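Esterase (uncultured bacterium pCosCE1, PDB 7ATL) hydrolyses carboxylic esters as a family VIII carboxylesterase of beta-lactamase fold and also shows promiscuous acyltransferase activity, passing acyl groups to other acceptors. Local coordinates at residues 296-304 against 314-323; 348-357 against 374-382. All blocks are in the same frame, centred on the assembly; numbering follows the deposited sequence. Where two conformers were deposited one is given.

Contact 1. Residues 296-304 against 314-323; sequences LMRQAHVGS and GFGFGGAVLE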
# COMPACT_ATOMS: atom_id res chain seq x y z
N LEU A 296 -12.79 12.41 6.38
CA LEU A 296 -13.14 11.18 7.14
C LEU A 296 -11.98 10.18 7.06
O LEU A 296 -11.61 9.61 8.11
CB LEU A 296 -14.43 10.58 6.57
CG LEU A 296 -14.87 9.24 7.15
CD1 LEU A 296 -15.11 9.36 8.65
CD2 LEU A 296 -16.13 8.72 6.45
N MET A 297 -11.40 10.01 5.87
CA MET A 297 -10.37 8.97 5.61
C MET A 297 -9.10 9.27 6.43
O MET A 297 -8.37 8.30 6.72
CB MET A 297 -10.08 8.84 4.11
CG MET A 297 -11.28 8.31 3.36
SD MET A 297 -11.08 8.27 1.58
CE MET A 297 -9.77 7.05 1.48
N ARG A 298 -8.86 10.52 6.84
CA ARG A 298 -7.62 10.93 7.56
C ARG A 298 -7.93 11.29 9.03
O ARG A 298 -7.04 11.78 9.75
CB ARG A 298 -6.93 12.10 6.83
CG ARG A 298 -7.76 13.37 6.69
CD ARG A 298 -6.90 14.62 6.56
NE ARG A 298 -7.64 15.73 5.99
CZ ARG A 298 -7.91 15.88 4.70
NH1 ARG A 298 -7.51 14.98 3.81
NH2 ARG A 298 -8.61 16.92 4.30
N GLN A 299 -9.13 11.01 9.50
CA GLN A 299 -9.36 10.95 10.96
C GLN A 299 -8.55 9.79 11.56
O GLN A 299 -8.32 8.77 10.86
CB GLN A 299 -10.84 10.79 11.27
CG GLN A 299 -11.64 12.06 11.04
CD GLN A 299 -13.11 11.76 11.17
OE1 GLN A 299 -13.94 12.42 10.54
NE2 GLN A 299 -13.44 10.74 11.96
N ALA A 300 -8.16 9.93 12.82
CA ALA A 300 -7.50 8.88 13.62
C ALA A 300 -8.56 7.87 14.14
O ALA A 300 -8.73 7.80 15.37
CB ALA A 300 -6.73 9.51 14.75
N HIS A 301 -9.20 7.11 13.24
CA HIS A 301 -10.13 5.99 13.55
C HIS A 301 -9.42 5.04 14.51
O HIS A 301 -10.08 4.53 15.38
CB HIS A 301 -10.61 5.25 12.30
CG HIS A 301 -11.45 6.08 11.40
ND1 HIS A 301 -12.79 6.30 11.65
CD2 HIS A 301 -11.14 6.78 10.28
CE1 HIS A 301 -13.26 7.09 10.71
NE2 HIS A 301 -12.28 7.39 9.86
N VAL A 302 -8.11 4.88 14.35
CA VAL A 302 -7.19 4.24 15.33
C VAL A 302 -6.29 5.34 15.88
O VAL A 302 -5.69 6.03 15.06
CB VAL A 302 -6.37 3.11 14.67
CG1 VAL A 302 -5.16 2.74 15.51
CG2 VAL A 302 -7.24 1.90 14.40
N GLY A 303 -6.20 5.47 17.21
CA GLY A 303 -5.40 6.50 17.89
C GLY A 303 -3.92 6.25 17.74
O GLY A 303 -3.56 5.12 17.39
N SER A 304 -3.09 7.28 17.98
CA SER A 304 -1.61 7.26 17.87
C SER A 304 -0.97 6.38 18.97
O SER A 304 0.26 6.18 18.93
CB SER A 304 -1.04 8.67 17.88
OG SER A 304 -1.63 9.49 18.89
N GLY A 314 -1.44 7.27 14.22
CA GLY A 314 -2.63 6.42 14.30
C GLY A 314 -2.89 5.80 12.95
O GLY A 314 -1.94 5.65 12.18
N PHE A 315 -4.15 5.48 12.65
CA PHE A 315 -4.55 4.94 11.34
C PHE A 315 -5.96 5.40 11.00
O PHE A 315 -6.85 5.47 11.90
CB PHE A 315 -4.48 3.42 11.33
CG PHE A 315 -4.21 2.84 9.97
CD1 PHE A 315 -2.93 2.71 9.50
CD2 PHE A 315 -5.26 2.44 9.16
CE1 PHE A 315 -2.69 2.18 8.24
CE2 PHE A 315 -5.01 1.89 7.91
CZ PHE A 315 -3.73 1.78 7.44
N GLY A 316 -6.16 5.69 9.72
CA GLY A 316 -7.42 6.18 9.16
C GLY A 316 -8.01 5.12 8.27
O GLY A 316 -8.04 3.95 8.71
N PHE A 317 -8.51 5.53 7.10
CA PHE A 317 -8.91 4.67 5.97
C PHE A 317 -7.95 4.95 4.82
O PHE A 317 -8.06 6.06 4.23
CB PHE A 317 -10.35 4.95 5.55
CG PHE A 317 -11.40 4.84 6.63
CD1 PHE A 317 -11.23 4.03 7.74
CD2 PHE A 317 -12.60 5.52 6.49
CE1 PHE A 317 -12.21 3.93 8.71
CE2 PHE A 317 -13.59 5.41 7.45
CZ PHE A 317 -13.39 4.61 8.56
N GLY A 318 -7.02 4.02 4.56
CA GLY A 318 -6.07 4.09 3.43
C GLY A 318 -4.62 4.27 3.85
O GLY A 318 -3.74 3.99 3.03
N GLY A 319 -4.35 4.72 5.08
CA GLY A 319 -2.97 4.79 5.61
C GLY A 319 -2.93 5.33 7.02
O GLY A 319 -3.98 5.45 7.62
N ALA A 320 -1.73 5.61 7.52
CA ALA A 320 -1.46 6.08 8.89
C ALA A 320 -1.72 7.60 8.96
O ALA A 320 -1.43 8.31 7.96
CB ALA A 320 -0.04 5.76 9.31
N VAL A 321 -2.23 8.05 10.11
CA VAL A 321 -2.61 9.46 10.37
C VAL A 321 -1.64 9.98 11.41
O VAL A 321 -1.54 9.34 12.45
CB VAL A 321 -4.05 9.56 10.87
CG1 VAL A 321 -4.36 10.96 11.41
CG2 VAL A 321 -5.04 9.13 9.79
N LEU A 322 -0.99 11.10 11.12
CA LEU A 322 -0.08 11.77 12.07
C LEU A 322 -0.94 12.57 13.05
O LEU A 322 -1.68 13.45 12.60
CB LEU A 322 0.86 12.68 11.28
CG LEU A 322 1.94 13.38 12.08
CD1 LEU A 322 2.77 12.35 12.83
CD2 LEU A 322 2.82 14.22 11.18
N GLU A 323 -0.91 12.21 14.33
CA GLU A 323 -1.61 12.97 15.41
C GLU A 323 -0.62 13.92 16.10
O GLU A 323 -1.06 14.98 16.52
CB GLU A 323 -2.24 12.01 16.42
CG GLU A 323 -3.43 11.21 15.90
CD GLU A 323 -4.58 11.13 16.90
OE1 GLU A 323 -5.40 12.06 16.88
OE2 GLU A 323 -4.66 10.16 17.70
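The imidazole of His-301 lies flat over the phenyl ring of Phe-317 in an offset stack, the planes 10° apart and the centroids separated by 3.8 Å. Phe-317 CZ sits over the centre of the imidazole, whereas His-301 NE2 falls toward the rim of the phenyl. The imidazole is fixed in rotation because His-301 NE2 donates to Leu-296 O (2.9 Å) from above the carbonyl plane; Gln-299 N reaches the same oxygen from the opposite face. With CG beside its backbone N (chi1 -55°), Phe-317 projects toward the end of helix 291-297, where Leu-296 CG meets Phe-317 CE2 at 4.0 Å. The amide of Phe-317 donates from N to Met-297 O at 2.8 Å. Beyond the helix the chain forms a classic beta bulge: His-301 and Val-302 both face Phe-315, and a pair of backbone bonds joins Val-302 to Phe-315, adding a single antiparallel bridge beside strand 313-315 at the border of the beta-lactamase-fold sheet. Val-321 CG1 and CG2 each lie 3.3 Å from Arg-298 O. At the solvent-facing end Glu-323, bent at chi2, lays its carboxylate against Ala-300 CB, and Glu-323 OE2 accepts from Ser-304 N (3.3 Å) through its anti lone pair and weakly from Ser-304 OG. Thr-72 and Met-76 of helix 67-80 touch both Met-297 and Phe-317, and Ser-116 of helix 111-116 touches His-301.

Contact 2. Residues 348-357 against 374-382; sequences FYDPQAAISV and LQIRDAVYG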
# COMPACT_ATOMS: atom_id res chain seq x y z
N PHE A 348 2.74 10.06 0.85
CA PHE A 348 2.02 10.85 1.88
C PHE A 348 1.48 12.10 1.20
O PHE A 348 2.06 12.55 0.19
CB PHE A 348 2.91 11.18 3.09
CG PHE A 348 4.10 12.07 2.85
CD1 PHE A 348 3.97 13.46 2.83
CD2 PHE A 348 5.37 11.54 2.67
CE1 PHE A 348 5.08 14.27 2.64
CE2 PHE A 348 6.47 12.36 2.48
CZ PHE A 348 6.33 13.72 2.46
N TYR A 349 0.38 12.61 1.73
CA TYR A 349 -0.06 14.01 1.54
C TYR A 349 -0.05 14.63 2.92
O TYR A 349 -0.41 13.92 3.86
CB TYR A 349 -1.40 14.09 0.83
CG TYR A 349 -2.59 13.65 1.63
CD1 TYR A 349 -3.02 14.38 2.71
CD2 TYR A 349 -3.35 12.56 1.25
CE1 TYR A 349 -4.15 14.02 3.43
CE2 TYR A 349 -4.50 12.19 1.94
CZ TYR A 349 -4.89 12.92 3.04
OH TYR A 349 -5.98 12.59 3.77
N ASP A 350 0.43 15.87 3.00
CA ASP A 350 0.30 16.77 4.17
C ASP A 350 -0.82 17.76 3.85
O ASP A 350 -0.67 18.63 2.98
CB ASP A 350 1.68 17.38 4.45
CG ASP A 350 1.69 18.39 5.57
OD1 ASP A 350 0.63 19.03 5.77
OD2 ASP A 350 2.75 18.55 6.22
N PRO A 351 -2.01 17.66 4.52
CA PRO A 351 -3.15 18.53 4.20
C PRO A 351 -2.87 20.01 4.50
O PRO A 351 -3.34 20.81 3.75
CB PRO A 351 -4.29 18.01 5.07
CG PRO A 351 -3.58 17.36 6.24
CD PRO A 351 -2.32 16.75 5.64
N GLN A 352 -2.06 20.30 5.54
CA GLN A 352 -1.73 21.70 5.93
C GLN A 352 -0.81 22.32 4.87
O GLN A 352 -1.03 23.50 4.53
CB GLN A 352 -1.23 21.73 7.39
CG GLN A 352 -2.35 21.80 8.44
CD GLN A 352 -2.01 21.25 9.81
OE1 GLN A 352 -0.91 21.39 10.33
NE2 GLN A 352 -2.98 20.61 10.44
N ALA A 353 0.17 21.57 4.35
CA ALA A 353 1.15 22.14 3.39
C ALA A 353 0.64 22.02 1.95
O ALA A 353 1.31 22.51 1.08
CB ALA A 353 2.50 21.49 3.58
N ALA A 354 -0.51 21.38 1.75
CA ALA A 354 -1.13 21.02 0.45
C ALA A 354 -0.17 20.25 -0.46
O ALA A 354 -0.25 20.44 -1.70
CB ALA A 354 -1.63 22.27 -0.22
N ILE A 355 0.68 19.38 0.08
CA ILE A 355 1.70 18.66 -0.74
C ILE A 355 1.41 17.15 -0.75
O ILE A 355 0.92 16.62 0.25
CB ILE A 355 3.15 18.97 -0.31
CG1 ILE A 355 3.46 18.43 1.08
CG2 ILE A 355 3.50 20.45 -0.42
CD1 ILE A 355 4.84 17.85 1.14
N SER A 356 1.69 16.50 -1.88
CA SER A 356 1.67 15.02 -2.05
C SER A 356 3.07 14.60 -2.52
O SER A 356 3.71 15.31 -3.34
CB SER A 356 0.58 14.57 -2.98
OG SER A 356 -0.70 15.07 -2.62
N VAL A 357 3.56 13.49 -1.99
CA VAL A 357 4.88 12.90 -2.31
C VAL A 357 4.66 11.44 -2.67
O VAL A 357 3.99 10.75 -1.93
CB VAL A 357 5.85 13.06 -1.12
CG1 VAL A 357 7.15 12.30 -1.31
CG2 VAL A 357 6.10 14.53 -0.86
N LEU A 374 12.77 8.74 4.24
CA LEU A 374 12.87 9.82 5.26
C LEU A 374 13.70 11.00 4.73
O LEU A 374 13.32 12.17 5.00
CB LEU A 374 13.49 9.26 6.54
CG LEU A 374 12.68 8.17 7.25
CD1 LEU A 374 13.12 8.02 8.71
CD2 LEU A 374 11.18 8.44 7.15
N GLN A 375 14.80 10.71 4.03
CA GLN A 375 15.70 11.75 3.49
C GLN A 375 14.97 12.45 2.35
O GLN A 375 15.20 13.66 2.18
CB GLN A 375 17.00 11.17 2.95
CG GLN A 375 17.92 10.63 4.02
CD GLN A 375 18.88 9.66 3.38
OE1 GLN A 375 18.61 9.08 2.32
NE2 GLN A 375 20.02 9.48 4.01
N ILE A 376 14.15 11.73 1.59
CA ILE A 376 13.28 12.37 0.57
C ILE A 376 12.31 13.30 1.31
O ILE A 376 12.23 14.49 0.92
CB ILE A 376 12.53 11.33 -0.28
CG1 ILE A 376 13.50 10.53 -1.16
CG2 ILE A 376 11.44 12.02 -1.11
CD1 ILE A 376 14.01 11.30 -2.37
N ARG A 377 11.65 12.78 2.34
CA ARG A 377 10.68 13.52 3.17
C ARG A 377 11.34 14.85 3.57
O ARG A 377 10.79 15.93 3.26
CB ARG A 377 10.26 12.67 4.38
CG ARG A 377 9.42 13.43 5.40
CD ARG A 377 9.43 12.82 6.79
NE ARG A 377 10.74 12.84 7.41
CZ ARG A 377 11.02 12.36 8.62
NH1 ARG A 377 10.07 11.81 9.37
NH2 ARG A 377 12.26 12.44 9.08
N ASP A 378 12.50 14.75 4.21
CA ASP A 378 13.33 15.90 4.65
C ASP A 378 13.64 16.84 3.46
O ASP A 378 13.49 18.07 3.62
CB ASP A 378 14.56 15.37 5.39
CG ASP A 378 14.21 14.81 6.75
OD1 ASP A 378 13.00 14.68 7.04
OD2 ASP A 378 15.14 14.54 7.51
N ALA A 379 14.02 16.32 2.30
CA ALA A 379 14.32 17.16 1.11
C ALA A 379 13.07 17.95 0.70
O ALA A 379 13.24 19.06 0.20
CB ALA A 379 14.83 16.32 -0.03
N VAL A 380 11.86 17.41 0.88
CA VAL A 380 10.62 18.12 0.45
C VAL A 380 10.43 19.36 1.33
O VAL A 380 10.14 20.43 0.78
CB VAL A 380 9.40 17.18 0.46
CG1 VAL A 380 8.10 17.93 0.20
CG2 VAL A 380 9.58 16.06 -0.55
N TYR A 381 10.65 19.25 2.64
CA TYR A 381 10.40 20.34 3.62
C TYR A 381 11.67 21.19 3.87
O TYR A 381 11.58 22.13 4.68
CB TYR A 381 9.84 19.74 4.92
CG TYR A 381 8.48 19.08 4.85
CD1 TYR A 381 8.33 17.72 4.63
CD2 TYR A 381 7.32 19.81 5.07
CE1 TYR A 381 7.08 17.12 4.58
CE2 TYR A 381 6.07 19.23 5.03
CZ TYR A 381 5.93 17.87 4.80
OH TYR A 381 4.68 17.31 4.78
N GLY A 382 12.83 20.90 3.26
CA GLY A 382 14.05 21.74 3.31
C GLY A 382 14.49 22.11 4.72
O GLY A 382 14.53 21.24 5.58
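One polar bond joins the two segments: Tyr-381 OH donates to Asp-350 OD2 at 2.7 Å, and Asp-350 OD2 receives it on its anti lone pair, with the carboxylate and ring planes 42° apart. Asp-350 OD1 accepts from Ala-353 N (2.9 Å) in an Asx motif within the turn between the strands, and OD2 takes a second bond from His-333, so three partners grip the carboxylate. Phe-348 and Ile-355 make apolar contacts with the tyrosine. The Phe-348 and Tyr-381 side chains run antiparallel alongside one another, Phe-348 CE1 lying 4.0 Å from Tyr-381 CE1, and Ile-355 CD1 comes within 3.8 Å of Tyr-381 CZ. That methyl also meets Val-380 CG1 tip to tip at 3.4 Å; Ile-355 CG1 stands between the backbone N and the carbonyl carbon (chi1 66°), directing the branch at the helix. Further along, Val-357 CG2 passes alongside Val-380 CG2 at 3.8 Å. Hairpin 345-361, whose turn carries a G1 bulge at Ala-354 and Ile-355, thus offers one face to the C-terminal helix, whose residues 374-381 run roughly antiparallel to strand 355-357 (153°). With helix 3-21, which touches Ile-376 and Ala-379, this helix covers one face of the beta-lactamase-fold sheet; Tyr-349 and Ser-356 meet helix 271-283 on the other.

In the fold
Helix 3-21 opens the chain, followed by strands 27-34 and 37-44; strand 27-34 later pairs with strand 355-361, and 37-44 forms the outer edge beyond it. After helix 291-297, contact 1 closes a loop of nine residues, joining the helix end to strands 313-315 and 320-322 at the other border of the antiparallel sheet. The chain then adds strand 337-341 and the hairpin 345-361, and contact 2 opens only after contact 1 has closed: the two follow in series, neither nested nor crossed. Contact 2 spans sixteen residues to bring the last helix, 372-381, onto the hairpin. The centres of the two contacts lie about 17 Å apart, yet they touch through Arg-298 NH1 and Tyr-349 OH, 2.8 Å apart in a probable hydrogen bond.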